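Local coordinates for SusD superfamily protein (Bacteroides vulgatus ATCC 8482, PDB 3JQ0), which probably binds glycans or other nutrients at the bacterial outer membrane, at residues I275-D289 with K321-F335. Sequence-based numbering, arbitrary orientation. Where two conformers were deposited one is given.
Sequences IYCDENGNSFVGTPD and KAVYKKDAQGVVSYF
Tyr276 and Val323 meet where the loop after helix 269-275 lies on a two-stranded antiparallel beta hairpin, 320-326 with 332-339, at the periphery of this SusD-family fold. Cys277 and Tyr324 form a single antiparallel hydrogen-bonded pair: Cys277 N to Tyr324 O is 2.8 Å, with the donor above the carbonyl plane, and Tyr324 N to Cys277 O is 2.9 Å. With CG anti to its carbonyl carbon (chi1 -56°), Tyr276 offers one ring face to Val323 CG2, 4.0 Å from the ring centroid, while its CE1 reaches Phe335 CE2 at 3.5 Å, the two ring planes inclined at 44°. With an alanine here, Val323 CG2 would probably lose the ring face it packs on and a gap would open beside Phe335 CE2. The Tyr324 ring takes Glu279 CA over its centre, a CH-pi contact 14° off the normal; Tyr334 CD1, of the same hairpin, lies toward the rim of the opposite face. Further along, Val332 CG2 presses on Gly281 CA at 3.5 Å, closer than usual carbon contact, and Lys326 NZ donates to Gly281 O. At the other end, in the given conformer of Lys321, NZ makes a 2.7 Å salt bridge with Asp289 OD2, on the syn side but tilted out of the carboxylate plane, while Asp289 OD1 is hydrogen-bonded to Tyr340 OH.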
ATOM      1  N   ILE A 275      26.138   1.334 -18.344  1.00  9.84           N
ATOM      2  CA  ILE A 275      26.728   0.251 -17.515  1.00 10.02           C
ATOM      3  C   ILE A 275      25.985  -1.069 -17.668  1.00  9.03           C
ATOM      4  O   ILE A 275      26.613  -2.099 -17.830  1.00 10.50           O
ATOM      5  CB  ILE A 275      26.760   0.664 -16.045  1.00 10.44           C
ATOM      6  CG1 ILE A 275      27.573   1.971 -15.868  1.00 11.66           C
ATOM      7  CG2 ILE A 275      27.336  -0.462 -15.132  1.00 12.12           C
ATOM      8  CD1 ILE A 275      28.999   1.929 -16.381  1.00 14.52           C
ATOM      9  N   TYR A 276      24.659  -1.057 -17.547  1.00  7.92           N
ATOM     10  CA  TYR A 276      23.856  -2.305 -17.541  1.00  7.26           C
ATOM     11  C   TYR A 276      23.544  -2.786 -18.971  1.00  7.15           C
ATOM     12  O   TYR A 276      23.713  -2.054 -19.952  1.00  8.50           O
ATOM     13  CB  TYR A 276      22.564  -2.094 -16.776  1.00  7.99           C
ATOM     14  CG  TYR A 276      22.712  -1.612 -15.342  1.00  7.68           C
ATOM     15  CD1 TYR A 276      23.839  -1.870 -14.581  1.00  9.66           C
ATOM     16  CD2 TYR A 276      21.699  -0.903 -14.766  1.00  7.72           C
ATOM     17  CE1 TYR A 276      23.932  -1.406 -13.262  1.00  9.85           C
ATOM     18  CE2 TYR A 276      21.762  -0.435 -13.452  1.00  8.35           C
ATOM     19  CZ  TYR A 276      22.882  -0.706 -12.709  1.00  7.53           C
ATOM     20  OH  TYR A 276      23.018  -0.249 -11.424  1.00  9.27           O
ATOM     21  N   CYS A 277      23.082  -4.002 -19.049  1.00  7.50           N
ATOM     22  CA  CYS A 277      22.613  -4.589 -20.281  1.00  7.11           C
ATOM     23  C   CYS A 277      21.419  -5.486 -19.946  1.00  6.85           C
ATOM     24  O   CYS A 277      21.102  -5.760 -18.780  1.00  7.26           O
ATOM     25  CB  CYS A 277      23.707  -5.372 -21.007  1.00  7.80           C
ATOM     26  SG  CYS A 277      24.291  -6.842 -20.164  1.00  7.78           S
ATOM     27  N   ASP A 278      20.813  -5.997 -21.005  1.00  7.34           N
ATOM     28  CA  ASP A 278      19.680  -6.921 -20.865  1.00  7.69           C
ATOM     29  C   ASP A 278      20.186  -8.386 -20.863  1.00  7.18           C
ATOM     30  O   ASP A 278      21.380  -8.666 -20.852  1.00  7.49           O
ATOM     31  CB  ASP A 278      18.623  -6.613 -21.947  1.00  7.73           C
ATOM     32  CG  ASP A 278      19.091  -6.957 -23.354  1.00  8.00           C
ATOM     33  OD1 ASP A 278      20.028  -7.778 -23.545  1.00  7.62           O
ATOM     34  OD2 ASP A 278      18.448  -6.410 -24.277  1.00  8.63           O
ATOM     35  N   GLU A 279      19.247  -9.340 -20.844  1.00  7.86           N
ATOM     36  CA  GLU A 279      19.619 -10.740 -20.654  1.00  8.49           C
ATOM     37  C   GLU A 279      20.392 -11.289 -21.850  1.00  7.72           C
ATOM     38  O   GLU A 279      21.027 -12.320 -21.766  1.00  8.53           O
ATOM     39  CB  GLU A 279      18.397 -11.598 -20.372  1.00  8.93           C
ATOM     40  CG  GLU A 279      17.482 -11.849 -21.566  1.00 10.46           C
ATOM     41  CD  GLU A 279      16.310 -12.756 -21.303  1.00 14.71           C
ATOM     42  OE1 GLU A 279      16.160 -13.245 -20.176  1.00 18.02           O
ATOM     43  OE2 GLU A 279      15.521 -12.974 -22.249  1.00 16.74           O
ATOM     44  N   ASN A 280      20.276 -10.612 -22.993  1.00  7.62           N
ATOM     45  CA  ASN A 280      20.995 -10.993 -24.210  1.00  7.43           C
ATOM     46  C   ASN A 280      22.378 -10.349 -24.292  1.00  7.41           C
ATOM     47  O   ASN A 280      23.068 -10.562 -25.271  1.00  9.50           O
ATOM     48  CB  ASN A 280      20.180 -10.589 -25.439  1.00  8.14           C
ATOM     49  CG  ASN A 280      18.856 -11.255 -25.546  1.00  7.75           C
ATOM     50  OD1 ASN A 280      17.815 -10.556 -25.842  1.00 11.16           O
ATOM     51  ND2 ASN A 280      18.790 -12.508 -25.350  1.00  6.50           N
ATOM     52  N   GLY A 281      22.738  -9.486 -23.343  1.00  7.62           N
ATOM     53  CA  GLY A 281      23.987  -8.772 -23.371  1.00  7.45           C
ATOM     54  C   GLY A 281      23.944  -7.457 -24.118  1.00  7.42           C
ATOM     55  O   GLY A 281      25.007  -6.900 -24.399  1.00  9.10           O
ATOM     56  N   ASN A 282      22.752  -6.948 -24.437  1.00  7.23           N
ATOM     57  CA  ASN A 282      22.593  -5.761 -25.274  1.00  7.73           C
ATOM     58  C   ASN A 282      22.226  -4.536 -24.438  1.00  7.68           C
ATOM     59  O   ASN A 282      21.578  -4.597 -23.404  1.00  8.53           O
ATOM     60  CB  ASN A 282      21.538  -6.036 -26.359  1.00  7.93           C
ATOM     61  CG  ASN A 282      21.909  -7.229 -27.208  1.00  8.12           C
ATOM     62  OD1 ASN A 282      23.088  -7.429 -27.520  1.00  9.35           O
ATOM     63  ND2 ASN A 282      20.933  -8.053 -27.571  1.00  8.37           N
ATOM     64  N   SER A 283      22.695  -3.403 -24.896  1.00  9.25           N
ATOM     65  CA  SER A 283      22.486  -2.114 -24.243  1.00  8.93           C
ATOM     66  C   SER A 283      21.030  -1.685 -24.234  1.00  8.74           C
ATOM     67  O   SER A 283      20.252  -2.062 -25.106  1.00  9.50           O
ATOM     68  CB  SER A 283      23.354  -1.062 -24.962  1.00 11.60           C
ATOM     69  OG  SER A 283      23.130   0.255 -24.456  1.00 12.86           O
ATOM     70  N   PHE A 284      20.684  -0.870 -23.236  1.00  8.16           N
ATOM     71  CA  PHE A 284      19.397  -0.205 -23.184  1.00  8.20           C
ATOM     72  C   PHE A 284      19.342   1.077 -23.983  1.00  8.71           C
ATOM     73  O   PHE A 284      18.278   1.667 -24.098  1.00  8.75           O
ATOM     74  CB  PHE A 284      19.015   0.049 -21.719  1.00  7.90           C
ATOM     75  CG  PHE A 284      18.798  -1.214 -20.919  1.00  7.62           C
ATOM     76  CD1 PHE A 284      17.707  -2.037 -21.145  1.00  8.58           C
ATOM     77  CD2 PHE A 284      19.664  -1.575 -19.933  1.00  8.23           C
ATOM     78  CE1 PHE A 284      17.505  -3.177 -20.453  1.00  9.28           C
ATOM     79  CE2 PHE A 284      19.488  -2.769 -19.214  1.00  8.76           C
ATOM     80  CZ  PHE A 284      18.392  -3.571 -19.489  1.00  8.78           C
ATOM     81  N   VAL A 285      20.456   1.532 -24.553  1.00  9.19           N
ATOM     82  CA  VAL A 285      20.434   2.695 -25.437  1.00 10.17           C
ATOM     83  C   VAL A 285      19.450   2.442 -26.570  1.00 10.92           C
ATOM     84  O   VAL A 285      19.422   1.360 -27.137  1.00 10.75           O
ATOM     85  CB  VAL A 285      21.847   3.035 -25.982  1.00 11.17           C
ATOM     86  CG1 VAL A 285      21.767   4.121 -27.078  1.00 14.43           C
ATOM     87  CG2 VAL A 285      22.760   3.481 -24.871  1.00 14.59           C
ATOM     88  N   GLY A 286      18.628   3.449 -26.855  1.00 11.02           N
ATOM     89  CA  GLY A 286      17.665   3.356 -27.926  1.00 12.48           C
ATOM     90  C   GLY A 286      16.373   2.708 -27.546  1.00 11.60           C
ATOM     91  O   GLY A 286      15.470   2.582 -28.383  1.00 15.65           O
ATOM     92  N   THR A 287      16.227   2.294 -26.272  1.00  9.73           N
ATOM     93  CA  THR A 287      15.030   1.635 -25.756  1.00  8.77           C
ATOM     94  C   THR A 287      14.318   2.528 -24.758  1.00  7.93           C
ATOM     95  O   THR A 287      14.901   3.459 -24.233  1.00  8.73           O
ATOM     96  CB  THR A 287      15.399   0.292 -25.038  1.00  9.54           C
ATOM     97  OG1 THR A 287      15.842   0.569 -23.706  1.00  9.12           O
ATOM     98  CG2 THR A 287      16.385  -0.551 -25.816  1.00 11.01           C
ATOM     99  N   PRO A 288      13.052   2.233 -24.444  1.00  8.73           N
ATOM    100  CA  PRO A 288      12.373   3.047 -23.443  1.00  9.07           C
ATOM    101  C   PRO A 288      13.039   3.025 -22.099  1.00  8.47           C
ATOM    102  O   PRO A 288      12.901   4.005 -21.357  1.00  8.96           O
ATOM    103  CB  PRO A 288      10.989   2.394 -23.376  1.00 11.34           C
ATOM    104  CG  PRO A 288      10.797   1.826 -24.756  1.00 12.75           C
ATOM    105  CD  PRO A 288      12.142   1.303 -25.112  1.00 10.48           C
ATOM    106  N   ASP A 289      13.760   1.954 -21.758  1.00  8.22           N
ATOM    107  CA  ASP A 289      14.375   1.868 -20.448  1.00  8.66           C
ATOM    108  C   ASP A 289      15.509   2.876 -20.245  1.00  9.19           C
ATOM    109  O   ASP A 289      15.822   3.215 -19.118  1.00  9.36           O
ATOM    110  CB  ASP A 289      14.866   0.450 -20.195  1.00  9.08           C
ATOM    111  CG  ASP A 289      13.735  -0.528 -20.024  1.00 10.45           C
ATOM    112  OD1 ASP A 289      12.794  -0.227 -19.251  1.00 10.83           O
ATOM    113  OD2 ASP A 289      13.774  -1.605 -20.636  1.00 14.71           O
ATOM    114  N   LYS A 321      12.239  -5.459 -13.241  1.00  6.12           N
ATOM    115  CA  LYS A 321      13.063  -5.777 -14.413  0.50  6.32           C
ATOM    116  C   LYS A 321      14.441  -6.193 -13.944  1.00  6.26           C
ATOM    117  O   LYS A 321      15.060  -5.527 -13.118  1.00  7.15           O
ATOM    118  CB  LYS A 321      13.156  -4.641 -15.433  0.50  7.66           C
ATOM    119  CG  LYS A 321      13.965  -5.052 -16.678  0.50  8.95           C
ATOM    120  CD  LYS A 321      13.788  -4.106 -17.867  0.50 13.56           C
ATOM    121  CE  LYS A 321      14.328  -4.672 -19.195  0.50 12.52           C
ATOM    122  NZ  LYS A 321      13.456  -4.270 -20.339  0.50 14.46           N
ATOM    123  N   ALA A 322      14.932  -7.287 -14.510  1.00  6.96           N
ATOM    124  CA  ALA A 322      16.301  -7.730 -14.254  1.00  6.84           C
ATOM    125  C   ALA A 322      17.250  -6.948 -15.144  1.00  6.83           C
ATOM    126  O   ALA A 322      17.084  -6.915 -16.374  1.00  8.59           O
ATOM    127  CB  ALA A 322      16.415  -9.245 -14.536  1.00  8.32           C
ATOM    128  N   VAL A 323      18.298  -6.420 -14.540  1.00  6.60           N
ATOM    129  CA  VAL A 323      19.420  -5.883 -15.284  1.00  6.36           C
ATOM    130  C   VAL A 323      20.656  -6.760 -15.059  1.00  6.33           C
ATOM    131  O   VAL A 323      20.793  -7.442 -14.045  1.00  6.82           O
ATOM    132  CB  VAL A 323      19.689  -4.395 -14.962  1.00  7.16           C
ATOM    133  CG1 VAL A 323      18.464  -3.529 -15.299  1.00  8.39           C
ATOM    134  CG2 VAL A 323      20.143  -4.145 -13.524  1.00  8.39           C
ATOM    135  N   TYR A 324      21.480  -6.750 -16.077  1.00  6.64           N
ATOM    136  CA  TYR A 324      22.646  -7.586 -16.225  1.00  7.03           C
ATOM    137  C   TYR A 324      23.843  -6.688 -16.467  1.00  6.30           C
ATOM    138  O   TYR A 324      23.744  -5.478 -16.718  1.00  7.30           O
ATOM    139  CB  TYR A 324      22.448  -8.588 -17.407  1.00  7.01           C
ATOM    140  CG  TYR A 324      21.284  -9.510 -17.217  1.00  7.42           C
ATOM    141  CD1 TYR A 324      19.972  -9.063 -17.385  1.00  7.91           C
ATOM    142  CD2 TYR A 324      21.484 -10.840 -16.868  1.00  7.84           C
ATOM    143  CE1 TYR A 324      18.900  -9.897 -17.182  1.00  9.50           C
ATOM    144  CE2 TYR A 324      20.404 -11.682 -16.664  1.00  9.44           C
ATOM    145  CZ  TYR A 324      19.116 -11.206 -16.778  1.00 10.19           C
ATOM    146  OH  TYR A 324      18.022 -12.043 -16.573  1.00 12.67           O
ATOM    147  N   LYS A 325      25.035  -7.283 -16.422  1.00  6.88           N
ATOM    148  CA  LYS A 325      26.221  -6.626 -16.971  0.51  7.86           C
ATOM    149  C   LYS A 325      26.968  -7.641 -17.835  1.00  8.23           C
ATOM    150  O   LYS A 325      27.025  -8.860 -17.527  1.00  9.36           O
ATOM    151  CB  LYS A 325      27.111  -6.022 -15.874  0.51  8.75           C
ATOM    152  CG  LYS A 325      26.526  -4.757 -15.236  0.51  9.50           C
ATOM    153  CD  LYS A 325      27.203  -4.347 -13.931  0.51 11.77           C
ATOM    154  CE  LYS A 325      28.619  -3.919 -14.068  0.51 13.22           C
ATOM    155  NZ  LYS A 325      29.223  -3.697 -12.666  0.51 13.91           N
ATOM    156  N   LYS A 326      27.543  -7.136 -18.912  1.00  7.58           N
ATOM    157  CA  LYS A 326      28.361  -7.949 -19.804  1.00  7.69           C
ATOM    158  C   LYS A 326      29.803  -7.546 -19.573  1.00  7.51           C
ATOM    159  O   LYS A 326      30.173  -6.377 -19.796  1.00  8.67           O
ATOM    160  CB  LYS A 326      27.971  -7.694 -21.244  1.00  8.48           C
ATOM    161  CG  LYS A 326      28.786  -8.599 -22.221  1.00 10.10           C
ATOM    162  CD  LYS A 326      28.181  -8.597 -23.599  1.00 12.26           C
ATOM    163  CE  LYS A 326      28.275  -7.298 -24.238  1.00 15.08           C
ATOM    164  NZ  LYS A 326      27.674  -7.330 -25.630  1.00 19.38           N
ATOM    165  N   ASP A 327      30.627  -8.445 -19.112  1.00  8.20           N
ATOM    166  CA  ASP A 327      32.008  -8.135 -18.819  1.00  8.50           C
ATOM    167  C   ASP A 327      32.841  -8.057 -20.094  1.00  8.11           C
ATOM    168  O   ASP A 327      32.358  -8.316 -21.200  1.00  8.49           O
ATOM    169  CB  ASP A 327      32.542  -9.072 -17.724  1.00  9.48           C
ATOM    170  CG  ASP A 327      32.635 -10.481 -18.125  1.00  8.82           C
ATOM    171  OD1 ASP A 327      32.909 -10.775 -19.308  1.00  8.87           O
ATOM    172  OD2 ASP A 327      32.520 -11.309 -17.182  1.00  9.64           O
ATOM    173  N   ALA A 328      34.110  -7.701 -19.930  1.00  8.65           N
ATOM    174  CA  ALA A 328      35.009  -7.511 -21.083  1.00  9.98           C
ATOM    175  C   ALA A 328      35.306  -8.838 -21.770  1.00 10.55           C
ATOM    176  O   ALA A 328      35.817  -8.828 -22.875  1.00 12.95           O
ATOM    177  CB  ALA A 328      36.299  -6.803 -20.687  1.00 11.12           C
ATOM    178  N   GLN A 329      35.033  -9.951 -21.104  1.00 10.32           N
ATOM    179  CA  GLN A 329      35.215 -11.317 -21.622  1.00 10.30           C
ATOM    180  C   GLN A 329      33.942 -11.805 -22.353  1.00 10.45           C
ATOM    181  O   GLN A 329      33.893 -12.936 -22.826  1.00 12.93           O
ATOM    182  CB  GLN A 329      35.627 -12.271 -20.482  1.00  9.64           C
ATOM    183  CG  GLN A 329      37.002 -11.968 -19.911  1.00 10.16           C
ATOM    184  CD  GLN A 329      37.021 -10.758 -18.961  1.00  9.65           C
ATOM    185  OE1 GLN A 329      36.439 -10.785 -17.818  1.00 13.61           O
ATOM    186  NE2 GLN A 329      37.735  -9.724 -19.347  1.00  7.55           N
ATOM    187  N   GLY A 330      32.922 -10.944 -22.446  1.00  9.55           N
ATOM    188  CA  GLY A 330      31.712 -11.255 -23.139  1.00  9.67           C
ATOM    189  C   GLY A 330      30.679 -12.004 -22.324  1.00  9.02           C
ATOM    190  O   GLY A 330      29.634 -12.387 -22.859  1.00 11.44           O
ATOM    191  N   VAL A 331      30.918 -12.220 -21.052  1.00  8.80           N
ATOM    192  CA  VAL A 331      30.045 -12.998 -20.205  1.00  8.35           C
ATOM    193  C   VAL A 331      28.966 -12.095 -19.641  1.00  7.75           C
ATOM    194  O   VAL A 331      29.248 -11.066 -19.063  1.00  7.87           O
ATOM    195  CB  VAL A 331      30.797 -13.709 -19.081  1.00  8.43           C
ATOM    196  CG1 VAL A 331      29.832 -14.465 -18.153  1.00 11.14           C
ATOM    197  CG2 VAL A 331      31.893 -14.640 -19.644  1.00 11.64           C
ATOM    198  N   VAL A 332      27.713 -12.481 -19.830  1.00  7.53           N
ATOM    199  CA  VAL A 332      26.551 -11.747 -19.345  1.00  7.89           C
ATOM    200  C   VAL A 332      26.113 -12.352 -18.030  1.00  8.39           C
ATOM    201  O   VAL A 332      25.840 -13.553 -17.968  1.00  9.53           O
ATOM    202  CB  VAL A 332      25.426 -11.787 -20.369  1.00  8.68           C
ATOM    203  CG1 VAL A 332      24.149 -11.059 -19.863  1.00  9.97           C
ATOM    204  CG2 VAL A 332      25.858 -11.237 -21.737  1.00  9.35           C
ATOM    205  N   SER A 333      26.052 -11.554 -16.967  1.00  8.12           N
ATOM    206  CA  SER A 333      25.721 -12.013 -15.615  0.55  7.94           C
ATOM    207  C   SER A 333      24.575 -11.157 -15.050  1.00  7.77           C
ATOM    208  O   SER A 333      24.603  -9.927 -15.190  1.00  8.64           O
ATOM    209  CB  SER A 333      26.966 -11.863 -14.742  0.55  7.89           C
ATOM    210  OG  SER A 333      27.971 -12.766 -15.198  0.55  8.61           O
ATOM    211  N   TYR A 334      23.647 -11.786 -14.354  1.00  8.14           N
ATOM    212  CA  TYR A 334      22.598 -11.098 -13.647  1.00  7.93           C
ATOM    213  C   TYR A 334      23.203 -10.184 -12.596  1.00  7.18           C
ATOM    214  O   TYR A 334      24.090 -10.604 -11.848  1.00  8.51           O
ATOM    215  CB  TYR A 334      21.693 -12.119 -12.979  1.00  8.26           C
ATOM    216  CG  TYR A 334      20.669 -11.541 -12.026  1.00  7.73           C
ATOM    217  CD1 TYR A 334      19.648 -10.703 -12.479  1.00  8.02           C
ATOM    218  CD2 TYR A 334      20.708 -11.806 -10.681  1.00  8.52           C
ATOM    219  CE1 TYR A 334      18.716 -10.156 -11.586  1.00  8.10           C
ATOM    220  CE2 TYR A 334      19.815 -11.270  -9.801  1.00  8.81           C
ATOM    221  CZ  TYR A 334      18.790 -10.459 -10.264  1.00  7.36           C
ATOM    222  OH  TYR A 334      17.863  -9.910  -9.408  1.00  8.01           O
ATOM    223  N   PHE A 335      22.732  -8.949 -12.548  1.00  7.06           N
ATOM    224  CA  PHE A 335      23.271  -7.949 -11.637  1.00  7.31           C
ATOM    225  C   PHE A 335      22.254  -7.616 -10.538  1.00  7.57           C
ATOM    226  O   PHE A 335      22.592  -7.607  -9.353  1.00  9.16           O
ATOM    227  CB  PHE A 335      23.771  -6.749 -12.411  1.00  7.63           C
ATOM    228  CG  PHE A 335      24.555  -5.757 -11.555  1.00  8.30           C
ATOM    229  CD1 PHE A 335      25.738  -6.131 -10.931  1.00 10.23           C
ATOM    230  CD2 PHE A 335      24.109  -4.456 -11.381  1.00  8.92           C
ATOM    231  CE1 PHE A 335      26.418  -5.194 -10.127  1.00 10.48           C
ATOM    232  CE2 PHE A 335      24.808  -3.542 -10.635  1.00  9.72           C
ATOM    233  CZ  PHE A 335      25.946  -3.914 -10.002  1.00 10.66           C
TER
HETATM  234  O   HOH W   1      26.881  -4.410 -19.517  1.00 10.83           O
HETATM  235  O   HOH W   2      25.841 -10.135 -26.072  1.00 23.83           O
HETATM  236  O   HOH W   3      25.628  -6.227 -27.686  1.00 23.06           O